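PDB 3K6T: female germline-specific tumor suppressor gld-1 from Caenorhabditis elegans, which binds mRNAs carrying a UACUCAU consensus as a homodimer and represses translation of the Notch receptor homolog glp-1 in the embryo. Local coordinates for residues V7-D12 / I38-V43; K15-L20 / R32-E37. One frame throughout, in Å; residues are numbered along the deposited sequence.

How the contacts relate
Contacts 1 and 2 are two neighbouring levels of helix packing in one helical hairpin, the helix-turn-helix of the Qua1 homodimerization domain. Both join helix 7-20 to helix 28-49, and their centres lie about 10 Å apart. The chain runs through 7-12 and 15-20, turns, and comes back through 32-37 and 38-43, so contact 2 is the inner one, nearer the turn, and contact 1 the outer. They meet directly: Y9 OH lies 2.6 Å from E37 OE2, a probable hydrogen bond, and I38 CD1 packs on K17 CD. Both contacts also touch the second subunit, so the packing that closes the hairpin adjoins the dimer interface.

Contact 1: residues V7-D12 / I38-V43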
ATOM      1  N   VAL A   7      -4.095   6.892  14.804  1.00 40.24           N
ATOM      2  CA  VAL A   7      -4.420   8.145  14.147  1.00 40.82           C
ATOM      3  C   VAL A   7      -3.166   8.766  13.535  1.00 36.42           C
ATOM      4  O   VAL A   7      -3.230   9.376  12.468  1.00 36.54           O
ATOM      5  CB  VAL A   7      -5.109   9.125  15.115  1.00 41.70           C
ATOM      6  CG1 VAL A   7      -5.270  10.492  14.472  1.00 41.55           C
ATOM      7  CG2 VAL A   7      -6.461   8.572  15.532  1.00 41.89           C
ATOM      8  N   GLU A   8      -2.030   8.595  14.203  1.00 29.02           N
ATOM      9  CA  GLU A   8      -0.758   9.099  13.689  1.00 34.03           C
ATOM     10  C   GLU A   8      -0.350   8.394  12.392  1.00 33.93           C
ATOM     11  O   GLU A   8       0.115   9.029  11.445  1.00 33.01           O
ATOM     12  CB  GLU A   8       0.349   8.948  14.739  1.00 42.68           C
ATOM     13  N   TYR A   9      -0.510   7.077  12.362  1.00 34.11           N
ATOM     14  CA  TYR A   9      -0.239   6.301  11.153  1.00 34.69           C
ATOM     15  C   TYR A   9      -1.089   6.787   9.976  1.00 31.52           C
ATOM     16  O   TYR A   9      -0.584   6.968   8.864  1.00 27.51           O
ATOM     17  CB  TYR A   9      -0.501   4.823  11.420  1.00 30.59           C
ATOM     18  CG  TYR A   9      -0.242   3.900  10.250  1.00 34.20           C
ATOM     19  CD1 TYR A   9       0.962   3.941   9.555  1.00 28.54           C
ATOM     20  CD2 TYR A   9      -1.193   2.956   9.867  1.00 30.98           C
ATOM     21  CE1 TYR A   9       1.198   3.083   8.495  1.00 33.34           C
ATOM     22  CE2 TYR A   9      -0.965   2.096   8.817  1.00 30.57           C
ATOM     23  CZ  TYR A   9       0.225   2.163   8.128  1.00 33.07           C
ATOM     24  OH  TYR A   9       0.449   1.296   7.085  1.00 33.91           O
ATOM     25  N   LEU A  10      -2.378   6.996  10.231  1.00 32.12           N
ATOM     26  CA  LEU A  10      -3.303   7.507   9.222  1.00 30.78           C
ATOM     27  C   LEU A  10      -2.815   8.846   8.679  1.00 28.75           C
ATOM     28  O   LEU A  10      -2.834   9.093   7.468  1.00 23.44           O
ATOM     29  CB  LEU A  10      -4.705   7.681   9.827  1.00 27.16           C
ATOM     30  CG  LEU A  10      -5.822   8.156   8.898  1.00 30.26           C
ATOM     31  CD1 LEU A  10      -5.925   7.253   7.674  1.00 33.97           C
ATOM     32  CD2 LEU A  10      -7.166   8.222   9.625  1.00 32.39           C
ATOM     33  N   ALA A  11      -2.409   9.723   9.593  1.00 30.39           N
ATOM     34  CA  ALA A  11      -1.868  11.021   9.224  1.00 33.90           C
ATOM     35  C   ALA A  11      -0.657  10.868   8.305  1.00 31.44           C
ATOM     36  O   ALA A  11      -0.534  11.576   7.309  1.00 31.46           O
ATOM     37  CB  ALA A  11      -1.497  11.810  10.472  1.00 38.32           C
ATOM     38  N   ASP A  12       0.237   9.945   8.642  1.00 32.32           N
ATOM     39  CA  ASP A  12       1.421   9.707   7.816  1.00 30.46           C
ATOM     40  C   ASP A  12       1.033   9.247   6.411  1.00 26.78           C
ATOM     41  O   ASP A  12       1.595   9.714   5.421  1.00 28.02           O
ATOM     42  CB  ASP A  12       2.353   8.684   8.475  1.00 35.70           C
ATOM     43  CG  ASP A  12       3.111   9.261   9.666  1.00 46.97           C
ATOM     44  OD1 ASP A  12       3.236  10.501   9.748  1.00 38.47           O
ATOM     45  OD2 ASP A  12       3.582   8.474  10.517  1.00 54.77           O
ATOM     46  N   ILE A  38      -5.237   3.218   3.578  1.00 26.37           N
ATOM     47  CA  ILE A  38      -5.949   4.306   4.237  1.00 31.69           C
ATOM     48  C   ILE A  38      -7.355   3.844   4.619  1.00 27.31           C
ATOM     49  O   ILE A  38      -7.804   4.066   5.744  1.00 23.44           O
ATOM     50  CB  ILE A  38      -5.988   5.559   3.342  1.00 29.91           C
ATOM     51  CG1 ILE A  38      -4.579   6.162   3.248  1.00 31.31           C
ATOM     52  CG2 ILE A  38      -7.002   6.584   3.873  1.00 31.70           C
ATOM     53  CD1 ILE A  38      -4.462   7.348   2.298  1.00 26.81           C
ATOM     54  N   GLY A  39      -8.024   3.173   3.682  1.00 26.32           N
ATOM     55  CA  GLY A  39      -9.340   2.602   3.915  1.00 30.07           C
ATOM     56  C   GLY A  39      -9.363   1.620   5.072  1.00 24.69           C
ATOM     57  O   GLY A  39     -10.222   1.700   5.943  1.00 27.62           O
ATOM     58  N   ARG A  40      -8.403   0.702   5.092  1.00 26.01           N
ATOM     59  CA  ARG A  40      -8.318  -0.295   6.153  1.00 27.65           C
ATOM     60  C   ARG A  40      -8.088   0.334   7.534  1.00 30.83           C
ATOM     61  O   ARG A  40      -8.658  -0.107   8.529  1.00 28.56           O
ATOM     62  CB  ARG A  40      -7.209  -1.303   5.857  1.00 29.28           C
ATOM     63  CG  ARG A  40      -7.073  -2.379   6.935  1.00 31.71           C
ATOM     64  CD  ARG A  40      -5.801  -3.206   6.752  1.00 39.65           C
ATOM     65  NE  ARG A  40      -4.593  -2.465   7.118  1.00 41.68           N
ATOM     66  CZ  ARG A  40      -4.190  -2.263   8.370  1.00 47.18           C
ATOM     67  NH1 ARG A  40      -4.902  -2.735   9.388  1.00 40.29           N
ATOM     68  NH2 ARG A  40      -3.078  -1.580   8.606  1.00 52.78           N
ATOM     69  N   VAL A  41      -7.229   1.345   7.588  1.00 27.88           N
ATOM     70  CA  VAL A  41      -6.935   2.041   8.835  1.00 26.80           C
ATOM     71  C   VAL A  41      -8.148   2.837   9.350  1.00 24.54           C
ATOM     72  O   VAL A  41      -8.434   2.834  10.541  1.00 27.19           O
ATOM     73  CB  VAL A  41      -5.720   2.983   8.681  1.00 28.13           C
ATOM     74  CG1 VAL A  41      -5.519   3.815   9.952  1.00 23.45           C
ATOM     75  CG2 VAL A  41      -4.476   2.180   8.387  1.00 27.78           C
ATOM     76  N   ARG A  42      -8.847   3.523   8.453  1.00 23.82           N
ATOM     77  CA  ARG A  42     -10.060   4.237   8.843  1.00 33.62           C
ATOM     78  C   ARG A  42     -11.105   3.267   9.394  1.00 27.07           C
ATOM     79  O   ARG A  42     -11.748   3.541  10.402  1.00 27.20           O
ATOM     80  CB  ARG A  42     -10.646   5.005   7.658  1.00 29.95           C
ATOM     81  CG  ARG A  42      -9.822   6.198   7.197  1.00 32.16           C
ATOM     82  CD  ARG A  42     -10.652   7.056   6.249  1.00 38.54           C
ATOM     83  NE  ARG A  42      -9.849   7.978   5.450  1.00 45.03           N
ATOM     84  CZ  ARG A  42      -9.497   9.198   5.841  1.00 60.20           C
ATOM     85  NH1 ARG A  42      -9.863   9.649   7.035  1.00 63.13           N
ATOM     86  NH2 ARG A  42      -8.773   9.968   5.035  1.00 57.61           N
ATOM     87  N   VAL A  43     -11.270   2.134   8.724  1.00 26.80           N
ATOM     88  CA  VAL A  43     -12.224   1.125   9.177  1.00 34.67           C
ATOM     89  C   VAL A  43     -11.825   0.589  10.549  1.00 33.98           C
ATOM     90  O   VAL A  43     -12.667   0.461  11.446  1.00 32.15           O
ATOM     91  CB  VAL A  43     -12.363  -0.039   8.168  1.00 32.35           C
ATOM     92  CG1 VAL A  43     -13.114  -1.216   8.797  1.00 35.33           C
ATOM     93  CG2 VAL A  43     -13.070   0.435   6.917  1.00 33.71           C
TER
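The Y9 ring meets V41 obliquely, its CE2 atom 3.5 Å from V41 CG2, while R40 NH2 comes up to the same ring carbon at a slant and at a longer 4.2 Å. The other flat group, the R42 guanidinium, has the L10 CD1 methyl over one face; L10 CD2 approaches R42 NH1 to 4.0 Å. L10 takes the middle of the contact. With CG anti to the backbone N (chi1 -178°), its branched end swings toward helix 28-49, where CD1 rests 4.0 Å from I38 CG2 and both methyls lie against R42 CG. V41 straddles the two partners: CG1 packs on L10 CB, CG2 on the tyrosine. The contact between these segments is largely apolar, and the polar ends of Y9 and R40 bond elsewhere: besides its bond to E37, Y9 OH bonds R32 NH2 of the second subunit, and R40 NH2 forms a salt bridge with E37 OE2. The H3 ring stacks on Y9. The two helical segments run nearly antiparallel at 157°, their axes 10.1 Å apart; L13 of helix 7-20 continues the packing against I38 and V41, and N29 of the second subunit lies against Y9.

Contact 2: residues K15-L20 / R32-E37; sequences KEKKHL and RLLDDE
K17 NZ is gripped by two carboxylates of helix 28-49: it donates to D35 OD1 at 3.1 Å in a salt bridge that uses the syn lone pair, on the side of the other oxygen, and it forms a second salt bridge with E31 OE2. The lysine runs out extended, CG anti to the backbone N (chi1 176°), and bends only at its last torsion (chi4 61°), which turns the ammonium toward the aspartate; the two side chains cross at about a right angle. Since D35 OD2 and E31 OE2 lie close together, the ammonium probably offsets their like charges. A methionine in its place would probably leave the neighbouring carboxylates of D35 and E31 without their shared positive partner.

Next to this bridge, L34 packs against helix 7-20. Its CD2 methyl sits 3.4 Å from K17 CA and also touches K17 CB. The same methyl meets L20 CD1 tip to tip at 3.8 Å, so it touches two residues about a turn apart on helix 7-20. E16 points its CB toward the partner helix, but its carboxylate serves the dimer: OE2 accepts from N29 N and OE1 from V30 N, both of the second subunit.

The segments are close to antiparallel, at 154° with axes 10.7 Å apart. L13 of helix 7-20 extends the leucine packing beside L34, V30 of helix 28-49 adjoins L20, and F27 of the second subunit packs on L20 as well, so this part of the Qua1 hairpin borders the homodimer interface.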
ATOM      1  N   LYS A  15      -0.438  12.156   4.463  1.00 27.51           N
ATOM      2  CA  LYS A  15       0.634  13.041   4.021  1.00 30.29           C
ATOM      3  C   LYS A  15       1.374  12.452   2.811  1.00 30.13           C
ATOM      4  O   LYS A  15       1.725  13.177   1.881  1.00 27.13           O
ATOM      5  CB  LYS A  15       1.621  13.326   5.158  1.00 41.17           C
ATOM      6  CG  LYS A  15       2.475  14.561   4.927  1.00 62.44           C
ATOM      7  CD  LYS A  15       3.765  14.530   5.742  1.00 78.10           C
ATOM      8  CE  LYS A  15       4.684  15.695   5.373  1.00 84.41           C
ATOM      9  NZ  LYS A  15       6.074  15.521   5.893  1.00 85.90           N
ATOM     10  N   GLU A  16       1.618  11.142   2.824  1.00 29.61           N
ATOM     11  CA  GLU A  16       2.318  10.502   1.704  1.00 25.79           C
ATOM     12  C   GLU A  16       1.460  10.555   0.442  1.00 25.79           C
ATOM     13  O   GLU A  16       1.973  10.759  -0.658  1.00 26.43           O
ATOM     14  CB  GLU A  16       2.724   9.058   2.042  1.00 24.96           C
ATOM     15  CG  GLU A  16       3.850   8.979   3.076  1.00 28.34           C
ATOM     16  CD  GLU A  16       4.436   7.588   3.243  1.00 35.10           C
ATOM     17  OE1 GLU A  16       4.304   6.755   2.319  1.00 35.59           O
ATOM     18  OE2 GLU A  16       5.046   7.335   4.305  1.00 32.49           O
ATOM     19  N   LYS A  17       0.150  10.399   0.619  1.00 25.66           N
ATOM     20  CA  LYS A  17      -0.807  10.481  -0.489  1.00 26.33           C
ATOM     21  C   LYS A  17      -0.792  11.863  -1.140  1.00 30.02           C
ATOM     22  O   LYS A  17      -0.876  11.989  -2.364  1.00 27.17           O
ATOM     23  CB  LYS A  17      -2.215  10.140   0.007  1.00 26.02           C
ATOM     24  CG  LYS A  17      -3.330  10.279  -1.033  1.00 34.01           C
ATOM     25  CD  LYS A  17      -4.670   9.816  -0.451  1.00 35.67           C
ATOM     26  CE  LYS A  17      -5.848  10.188  -1.353  1.00 35.06           C
ATOM     27  NZ  LYS A  17      -5.743   9.560  -2.699  1.00 32.90           N
ATOM     28  N   LYS A  18      -0.691  12.899  -0.314  1.00 28.77           N
ATOM     29  CA  LYS A  18      -0.564  14.260  -0.821  1.00 35.76           C
ATOM     30  C   LYS A  18       0.762  14.462  -1.577  1.00 30.87           C
ATOM     31  O   LYS A  18       0.791  15.099  -2.629  1.00 27.53           O
ATOM     32  CB  LYS A  18      -0.692  15.263   0.323  1.00 43.05           C
ATOM     33  CG  LYS A  18      -1.148  16.645  -0.107  1.00 57.34           C
ATOM     34  CD  LYS A  18      -1.556  17.486   1.103  1.00 63.46           C
ATOM     35  N   HIS A  19       1.857  13.923  -1.049  1.00 27.42           N
ATOM     36  CA  HIS A  19       3.137  13.996  -1.759  1.00 31.79           C
ATOM     37  C   HIS A  19       3.061  13.326  -3.134  1.00 31.52           C
ATOM     38  O   HIS A  19       3.669  13.790  -4.094  1.00 31.72           O
ATOM     39  CB  HIS A  19       4.271  13.371  -0.941  1.00 36.36           C
ATOM     40  CG  HIS A  19       4.573  14.093   0.336  1.00 44.15           C
ATOM     41  ND1 HIS A  19       4.434  15.458   0.472  1.00 53.88           N
ATOM     42  CD2 HIS A  19       5.035  13.642   1.526  1.00 51.63           C
ATOM     43  CE1 HIS A  19       4.782  15.814   1.696  1.00 52.72           C
ATOM     44  NE2 HIS A  19       5.152  14.732   2.356  1.00 52.48           N
ATOM     45  N   LEU A  20       2.312  12.233  -3.223  1.00 29.09           N
ATOM     46  CA  LEU A  20       2.177  11.496  -4.478  1.00 25.12           C
ATOM     47  C   LEU A  20       1.479  12.277  -5.580  1.00 26.50           C
ATOM     48  O   LEU A  20       1.667  11.974  -6.758  1.00 26.67           O
ATOM     49  CB  LEU A  20       1.432  10.169  -4.251  1.00 23.48           C
ATOM     50  CG  LEU A  20       2.251   8.940  -3.869  1.00 35.16           C
ATOM     51  CD1 LEU A  20       1.331   7.713  -3.746  1.00 37.90           C
ATOM     52  CD2 LEU A  20       3.358   8.680  -4.888  1.00 27.73           C
ATOM     53  N   ARG A  32      -3.006   2.937  -5.552  1.00 27.06           N
ATOM     54  CA  ARG A  32      -4.050   1.983  -5.171  1.00 28.50           C
ATOM     55  C   ARG A  32      -3.748   1.306  -3.829  1.00 27.49           C
ATOM     56  O   ARG A  32      -4.627   1.190  -2.971  1.00 27.36           O
ATOM     57  CB  ARG A  32      -4.230   0.917  -6.259  1.00 26.90           C
ATOM     58  CG  ARG A  32      -5.275  -0.133  -5.941  1.00 30.90           C
ATOM     59  CD  ARG A  32      -5.482  -1.043  -7.136  1.00 37.53           C
ATOM     60  NE  ARG A  32      -4.197  -1.505  -7.650  1.00 38.90           N
ATOM     61  CZ  ARG A  32      -3.518  -2.525  -7.143  1.00 37.81           C
ATOM     62  NH1 ARG A  32      -4.013  -3.207  -6.119  1.00 41.22           N
ATOM     63  NH2 ARG A  32      -2.348  -2.873  -7.665  1.00 34.16           N
ATOM     64  N   LEU A  33      -2.508   0.843  -3.659  1.00 24.92           N
ATOM     65  CA  LEU A  33      -2.098   0.182  -2.422  1.00 26.16           C
ATOM     66  C   LEU A  33      -2.259   1.131  -1.235  1.00 26.11           C
ATOM     67  O   LEU A  33      -2.713   0.739  -0.160  1.00 26.95           O
ATOM     68  CB  LEU A  33      -0.651  -0.313  -2.527  1.00 25.82           C
ATOM     69  CG  LEU A  33      -0.410  -1.413  -3.575  1.00 26.23           C
ATOM     70  CD1 LEU A  33       1.080  -1.698  -3.782  1.00 23.68           C
ATOM     71  CD2 LEU A  33      -1.174  -2.680  -3.193  1.00 26.79           C
ATOM     72  N   LEU A  34      -1.898   2.388  -1.452  1.00 20.31           N
ATOM     73  CA  LEU A  34      -1.966   3.405  -0.418  1.00 22.41           C
ATOM     74  C   LEU A  34      -3.414   3.738  -0.062  1.00 20.60           C
ATOM     75  O   LEU A  34      -3.748   3.846   1.111  1.00 25.88           O
ATOM     76  CB  LEU A  34      -1.204   4.666  -0.856  1.00 25.29           C
ATOM     77  CG  LEU A  34      -1.295   5.889   0.067  1.00 23.77           C
ATOM     78  CD1 LEU A  34      -0.828   5.562   1.493  1.00 23.39           C
ATOM     79  CD2 LEU A  34      -0.485   7.057  -0.516  1.00 26.40           C
ATOM     80  N   ASP A  35      -4.267   3.903  -1.069  1.00 21.63           N
ATOM     81  CA  ASP A  35      -5.710   4.096  -0.825  1.00 31.71           C
ATOM     82  C   ASP A  35      -6.333   2.911  -0.076  1.00 28.42           C
ATOM     83  O   ASP A  35      -7.153   3.100   0.825  1.00 27.42           O
ATOM     84  CB  ASP A  35      -6.474   4.322  -2.138  1.00 28.26           C
ATOM     85  CG  ASP A  35      -6.247   5.699  -2.715  1.00 37.52           C
ATOM     86  OD1 ASP A  35      -5.789   6.578  -1.959  1.00 33.98           O
ATOM     87  OD2 ASP A  35      -6.529   5.904  -3.919  1.00 36.00           O
ATOM     88  N   ASP A  36      -5.953   1.695  -0.460  1.00 26.18           N
ATOM     89  CA  ASP A  36      -6.427   0.492   0.227  1.00 26.23           C
ATOM     90  C   ASP A  36      -6.050   0.556   1.710  1.00 26.17           C
ATOM     91  O   ASP A  36      -6.851   0.214   2.572  1.00 24.99           O
ATOM     92  CB  ASP A  36      -5.799  -0.777  -0.356  1.00 23.72           C
ATOM     93  CG  ASP A  36      -6.332  -1.148  -1.739  1.00 37.11           C
ATOM     94  OD1 ASP A  36      -7.312  -0.542  -2.212  1.00 34.59           O
ATOM     95  OD2 ASP A  36      -5.749  -2.076  -2.353  1.00 36.92           O
ATOM     96  N   GLU A  37      -4.815   0.960   1.998  1.00 25.00           N
ATOM     97  CA  GLU A  37      -4.310   0.978   3.382  1.00 24.05           C
ATOM     98  C   GLU A  37      -5.000   2.074   4.204  1.00 23.40           C
ATOM     99  O   GLU A  37      -5.314   1.886   5.374  1.00 24.75           O
ATOM    100  CB  GLU A  37      -2.776   1.149   3.409  1.00 22.55           C
ATOM    101  CG  GLU A  37      -2.140   1.156   4.800  1.00 23.75           C
ATOM    102  CD  GLU A  37      -2.194  -0.209   5.498  1.00 33.85           C
ATOM    103  OE1 GLU A  37      -2.919  -1.115   5.027  1.00 34.67           O
ATOM    104  OE2 GLU A  37      -1.500  -0.378   6.522  1.00 29.73           O
TER